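Local atomic coordinates of Protease/Reverse transcriptase/ribonuclease H (Eastern chimpanzee simian foamy virus, PDB entry 7KSF), a protein that combines a retroviral aspartic protease with a reverse transcriptase and ribonuclease H, probably serving to mature viral proteins and to copy the RNA genome into DNA. Residues V458-Y470 with M479-K491. The protein carries 1 engineered substitution. Sequence-based numbering, arbitrary orientation.
Sequences VNTSPSAGYVRYY and MYLNYVFSKAELK
Val467 and Leu481 face each other across an antiparallel pairing and exchange two backbone hydrogen bonds, Val467 N to Leu481 O and Leu481 N to Val467 O, both 2.7 Å. A longer hydrogen bond, from Tyr469 N to Met479 O at 3.3 Å, extends the pairing. Here the packing is tight, and the side chains of Val467, Tyr469, Met479 and Leu481 share one face of the sheet. The Tyr469 ring turns its edge to the second strand, with Leu481 CB lying in the ring plane, 3.7 Å from Tyr469 CE1. Met479 CG sits between its backbone N and carbonyl carbon (chi1 45°), and further bends along the chain bring CE to 3.6 Å from Tyr469 CD1, while its sulfur lies obliquely off the ring in a Met-aromatic contact. On the reverse face, Arg468 CG meets the edge of the Tyr480 ring, and Phe395 packs against both residues.

Toward Gly465 and Tyr483 the strand pairing loosens, and Phe485 takes over: one face of its ring lies against the backbone of Ala464 and Gly465, with Ala464 CA 3.7 Å from the ring centroid, 11° off the normal, in a CH-pi contact. The turn between strands 454-460 and 464-471 is gathered on Ala464 O, which accepts from Thr460 OG1 and Ser461 N. Beyond it, exposed Leu490 touches with its CD2 alone, 3.4 Å from Pro462 O and also near Ser463 O, on the solvent side. Helix 494-513 touches Phe485 and Tyr469. Strands 464-471 and 477-484 thus form the edge hairpin of a mixed five-stranded sheet in order 3-2-1-4-5, the RNase H-like fold, as in the connection domain of reverse transcriptases.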
loop_
_atom_site.group_PDB
_atom_site.type_symbol
_atom_site.label_atom_id
_atom_site.label_comp_id
_atom_site.label_asym_id
_atom_site.label_seq_id
_atom_site.Cartn_x
_atom_site.Cartn_y
_atom_site.Cartn_z
ATOM N N VAL A 458 22.472 -7.719 -0.321
ATOM C CA VAL A 458 21.068 -7.686 -0.713
ATOM C C VAL A 458 20.937 -8.129 -2.165
ATOM O O VAL A 458 21.608 -7.584 -3.054
ATOM C CB VAL A 458 20.460 -6.282 -0.527
ATOM C CG1 VAL A 458 18.990 -6.294 -0.901
ATOM C CG2 VAL A 458 20.639 -5.818 0.908
ATOM N N ASN A 459 20.078 -9.114 -2.396
ATOM C CA ASN A 459 19.665 -9.536 -3.725
ATOM C C ASN A 459 18.188 -9.901 -3.641
ATOM O O ASN A 459 17.632 -10.059 -2.550
ATOM C CB ASN A 459 20.511 -10.715 -4.230
ATOM C CG ASN A 459 20.613 -10.760 -5.743
ATOM O OD1 ASN A 459 19.728 -10.277 -6.450
ATOM N ND2 ASN A 459 21.696 -11.339 -6.247
ATOM N N THR A 460 17.533 -10.024 -4.800
ATOM C CA THR A 460 16.106 -10.319 -4.819
ATOM C C THR A 460 15.757 -11.259 -5.965
ATOM O O THR A 460 16.446 -11.316 -6.988
ATOM C CB THR A 460 15.248 -9.048 -4.943
ATOM O OG1 THR A 460 13.904 -9.340 -4.543
ATOM C CG2 THR A 460 15.228 -8.542 -6.379
ATOM N N SER A 461 14.670 -11.988 -5.774
ATOM C CA SER A 461 14.040 -12.857 -6.753
ATOM C C SER A 461 12.733 -12.222 -7.222
ATOM O O SER A 461 12.252 -11.260 -6.628
ATOM C CB SER A 461 13.769 -14.230 -6.126
ATOM O OG SER A 461 12.872 -14.116 -5.036
ATOM N N PRO A 462 12.139 -12.744 -8.303
ATOM C CA PRO A 462 10.826 -12.214 -8.723
ATOM C C PRO A 462 9.753 -12.328 -7.655
ATOM O O PRO A 462 8.782 -11.560 -7.694
ATOM C CB PRO A 462 10.482 -13.069 -9.950
ATOM C CG PRO A 462 11.788 -13.502 -10.479
ATOM C CD PRO A 462 12.672 -13.705 -9.282
ATOM N N SER A 463 9.894 -13.243 -6.696
ATOM C CA SER A 463 8.877 -13.457 -5.675
ATOM C C SER A 463 9.207 -12.807 -4.338
ATOM O O SER A 463 8.283 -12.418 -3.613
ATOM C CB SER A 463 8.659 -14.960 -5.459
ATOM O OG SER A 463 9.882 -15.615 -5.166
ATOM N N ALA A 464 10.486 -12.673 -3.996
ATOM C CA ALA A 464 10.873 -12.125 -2.703
ATOM C C ALA A 464 12.333 -11.701 -2.767
ATOM O O ALA A 464 13.040 -11.966 -3.743
ATOM C CB ALA A 464 10.648 -13.136 -1.576
ATOM N N GLY A 465 12.777 -11.036 -1.704
ATOM C CA GLY A 465 14.149 -10.602 -1.583
ATOM C C GLY A 465 14.930 -11.451 -0.597
ATOM O O GLY A 465 14.362 -12.142 0.243
ATOM N N TYR A 466 16.255 -11.393 -0.714
ATOM C CA TYR A 466 17.162 -12.125 0.164
ATOM C C TYR A 466 18.187 -11.152 0.728
ATOM O O TYR A 466 18.921 -10.509 -0.030
ATOM C CB TYR A 466 17.855 -13.268 -0.583
ATOM C CG TYR A 466 16.901 -14.191 -1.313
ATOM C CD1 TYR A 466 16.098 -15.087 -0.616
ATOM C CD2 TYR A 466 16.806 -14.171 -2.698
ATOM C CE1 TYR A 466 15.225 -15.931 -1.275
ATOM C CE2 TYR A 466 15.934 -15.012 -3.368
ATOM C CZ TYR A 466 15.147 -15.889 -2.650
ATOM O OH TYR A 466 14.279 -16.729 -3.314
ATOM N N VAL A 467 18.235 -11.052 2.053
ATOM C CA VAL A 467 19.095 -10.099 2.744
ATOM C C VAL A 467 19.979 -10.863 3.718
ATOM O O VAL A 467 19.487 -11.695 4.486
ATOM C CB VAL A 467 18.278 -9.020 3.478
ATOM C CG1 VAL A 467 19.152 -8.254 4.456
ATOM C CG2 VAL A 467 17.636 -8.080 2.473
ATOM N N ARG A 468 21.278 -10.576 3.690
ATOM C CA ARG A 468 22.261 -11.255 4.526
ATOM C C ARG A 468 23.011 -10.220 5.353
ATOM O O ARG A 468 23.759 -9.405 4.801
ATOM C CB ARG A 468 23.228 -12.073 3.672
ATOM C CG ARG A 468 22.575 -13.233 2.946
ATOM C CD ARG A 468 23.549 -13.918 2.003
ATOM N NE ARG A 468 23.792 -13.120 0.805
ATOM C CZ ARG A 468 24.579 -13.499 -0.195
ATOM N NH1 ARG A 468 25.206 -14.665 -0.146
ATOM N NH2 ARG A 468 24.739 -12.707 -1.245
ATOM N N TYR A 469 22.816 -10.259 6.668
ATOM C CA TYR A 469 23.543 -9.400 7.594
ATOM C C TYR A 469 24.851 -10.080 7.983
ATOM O O TYR A 469 24.843 -11.195 8.515
ATOM C CB TYR A 469 22.705 -9.104 8.836
ATOM C CG TYR A 469 21.457 -8.291 8.570
ATOM C CD1 TYR A 469 20.254 -8.907 8.251
ATOM C CD2 TYR A 469 21.479 -6.904 8.649
ATOM C CE1 TYR A 469 19.114 -8.169 8.011
ATOM C CE2 TYR A 469 20.343 -6.158 8.414
ATOM C CZ TYR A 469 19.166 -6.795 8.096
ATOM O OH TYR A 469 18.033 -6.054 7.860
ATOM N N TYR A 470 25.969 -9.404 7.729
ATOM C CA TYR A 470 27.296 -9.948 7.970
ATOM C C TYR A 470 28.061 -9.083 8.962
ATOM O O TYR A 470 27.723 -7.921 9.200
ATOM C CB TYR A 470 28.112 -10.030 6.673
ATOM C CG TYR A 470 28.005 -11.339 5.938
ATOM C CD1 TYR A 470 27.119 -11.493 4.884
ATOM C CD2 TYR A 470 28.799 -12.419 6.292
ATOM C CE1 TYR A 470 27.020 -12.687 4.207
ATOM C CE2 TYR A 470 28.710 -13.617 5.620
ATOM C CZ TYR A 470 27.819 -13.745 4.579
ATOM O OH TYR A 470 27.720 -14.937 3.904
ATOM N N MET A 479 22.676 -13.070 10.848
ATOM C CA MET A 479 21.292 -13.478 10.647
ATOM C C MET A 479 20.838 -13.165 9.229
ATOM O O MET A 479 21.004 -12.041 8.747
ATOM C CB MET A 479 20.377 -12.783 11.654
ATOM C CG MET A 479 20.670 -11.304 11.813
ATOM S SD MET A 479 19.204 -10.343 12.207
ATOM C CE MET A 479 18.241 -10.587 10.715
ATOM N N TYR A 480 20.275 -14.156 8.549
ATOM C CA TYR A 480 19.680 -13.917 7.246
ATOM C C TYR A 480 18.307 -13.273 7.417
ATOM O O TYR A 480 17.684 -13.357 8.478
ATOM C CB TYR A 480 19.561 -15.222 6.460
ATOM C CG TYR A 480 20.845 -16.017 6.389
ATOM C CD1 TYR A 480 21.122 -17.014 7.319
ATOM C CD2 TYR A 480 21.780 -15.773 5.393
ATOM C CE1 TYR A 480 22.297 -17.743 7.256
ATOM C CE2 TYR A 480 22.953 -16.497 5.322
ATOM C CZ TYR A 480 23.207 -17.480 6.254
ATOM O OH TYR A 480 24.378 -18.204 6.188
ATOM N N LEU A 481 17.840 -12.619 6.358
ATOM C CA LEU A 481 16.521 -12.004 6.376
ATOM C C LEU A 481 15.889 -12.126 5.002
ATOM O O LEU A 481 16.488 -11.729 4.000
ATOM C CB LEU A 481 16.597 -10.535 6.806
ATOM C CG LEU A 481 15.252 -9.911 7.177
ATOM C CD1 LEU A 481 14.580 -10.708 8.287
ATOM C CD2 LEU A 481 15.435 -8.462 7.591
ATOM N N ASN A 482 14.674 -12.670 4.964
ATOM C CA ASN A 482 13.934 -12.902 3.730
ATOM C C ASN A 482 12.595 -12.188 3.835
ATOM O O ASN A 482 11.772 -12.537 4.689
ATOM C CB ASN A 482 13.740 -14.402 3.494
ATOM C CG ASN A 482 13.306 -14.721 2.080
ATOM O OD1 ASN A 482 12.603 -13.942 1.441
ATOM N ND2 ASN A 482 13.725 -15.878 1.581
ATOM N N TYR A 483 12.371 -11.201 2.971
ATOM C CA TYR A 483 11.197 -10.341 3.043
ATOM C C TYR A 483 10.109 -10.817 2.086
ATOM O O TYR A 483 10.396 -11.220 0.954
ATOM C CB TYR A 483 11.563 -8.889 2.727
ATOM C CG TYR A 483 10.366 -7.968 2.624
ATOM C CD1 TYR A 483 9.512 -7.785 3.703
ATOM C CD2 TYR A 483 10.095 -7.278 1.446
ATOM C CE1 TYR A 483 8.418 -6.950 3.612
ATOM C CE2 TYR A 483 9.003 -6.437 1.351
ATOM C CZ TYR A 483 8.168 -6.277 2.434
ATOM O OH TYR A 483 7.080 -5.440 2.347
ATOM N N VAL A 484 8.860 -10.748 2.545
ATOM C CA VAL A 484 7.704 -11.193 1.770
ATOM C C VAL A 484 7.215 -10.042 0.901
ATOM O O VAL A 484 6.916 -8.954 1.407
ATOM C CB VAL A 484 6.583 -11.691 2.693
ATOM C CG1 VAL A 484 5.356 -12.068 1.872
ATOM C CG2 VAL A 484 7.061 -12.867 3.533
ATOM N N PHE A 485 7.117 -10.283 -0.403
ATOM C CA PHE A 485 6.637 -9.273 -1.335
ATOM C C PHE A 485 5.121 -9.169 -1.278
ATOM O O PHE A 485 4.417 -10.185 -1.325
ATOM C CB PHE A 485 7.071 -9.605 -2.762
ATOM C CG PHE A 485 8.450 -9.133 -3.103
ATOM C CD1 PHE A 485 9.196 -8.403 -2.194
ATOM C CD2 PHE A 485 8.997 -9.408 -4.344
ATOM C CE1 PHE A 485 10.465 -7.967 -2.512
ATOM C CE2 PHE A 485 10.264 -8.974 -4.669
ATOM C CZ PHE A 485 11.000 -8.252 -3.754
ATOM N N SER A 486 4.618 -7.942 -1.190
ATOM C CA SER A 486 3.184 -7.720 -1.261
ATOM C C SER A 486 2.702 -7.869 -2.703
ATOM O O SER A 486 3.490 -7.955 -3.649
ATOM C CB SER A 486 2.822 -6.338 -0.720
ATOM O OG SER A 486 3.345 -5.314 -1.549
ATOM N N LYS A 487 1.377 -7.892 -2.865
ATOM C CA LYS A 487 0.800 -8.060 -4.195
ATOM C C LYS A 487 1.112 -6.866 -5.094
ATOM O O LYS A 487 1.166 -7.014 -6.320
ATOM C CB LYS A 487 -0.710 -8.271 -4.088
ATOM C CG LYS A 487 -1.451 -7.127 -3.421
ATOM C CD LYS A 487 -2.954 -7.277 -3.570
ATOM C CE LYS A 487 -3.676 -6.044 -3.055
ATOM N NZ LYS A 487 -5.140 -6.124 -3.294
ATOM N N ALA A 488 1.320 -5.688 -4.509
ATOM C CA ALA A 488 1.693 -4.515 -5.290
ATOM C C ALA A 488 3.180 -4.505 -5.617
ATOM O O ALA A 488 3.573 -4.033 -6.691
ATOM C CB ALA A 488 1.307 -3.238 -4.538
ATOM N N GLU A 489 4.016 -5.024 -4.716
ATOM C CA GLU A 489 5.452 -5.013 -4.972
ATOM C C GLU A 489 5.843 -6.036 -6.026
ATOM O O GLU A 489 6.845 -5.849 -6.726
ATOM C CB GLU A 489 6.220 -5.266 -3.678
ATOM C CG GLU A 489 6.176 -4.105 -2.726
ATOM C CD GLU A 489 6.268 -4.545 -1.289
ATOM O OE1 GLU A 489 6.324 -5.766 -1.035
ATOM O OE2 GLU A 489 6.278 -3.666 -0.412
ATOM N N LEU A 490 5.077 -7.122 -6.156
ATOM C CA LEU A 490 5.355 -8.083 -7.216
ATOM C C LEU A 490 5.232 -7.443 -8.591
ATOM O O LEU A 490 5.876 -7.894 -9.546
ATOM C CB LEU A 490 4.415 -9.278 -7.096
ATOM C CG LEU A 490 4.613 -10.134 -5.848
ATOM C CD1 LEU A 490 3.431 -11.063 -5.653
ATOM C CD2 LEU A 490 5.904 -10.929 -5.947
ATOM N N LYS A 491 4.413 -6.392 -8.707
ATOM C CA LYS A 491 4.286 -5.662 -9.962
ATOM C C LYS A 491 5.519 -4.826 -10.272
ATOM O O LYS A 491 5.742 -4.490 -11.440
ATOM C CB LYS A 491 3.059 -4.745 -9.919
ATOM C CG LYS A 491 1.759 -5.424 -9.540
ATOM C CD LYS A 491 0.632 -4.402 -9.433
ATOM C CE LYS A 491 -0.672 -5.057 -9.016
ATOM N NZ LYS A 491 -1.785 -4.074 -8.879
#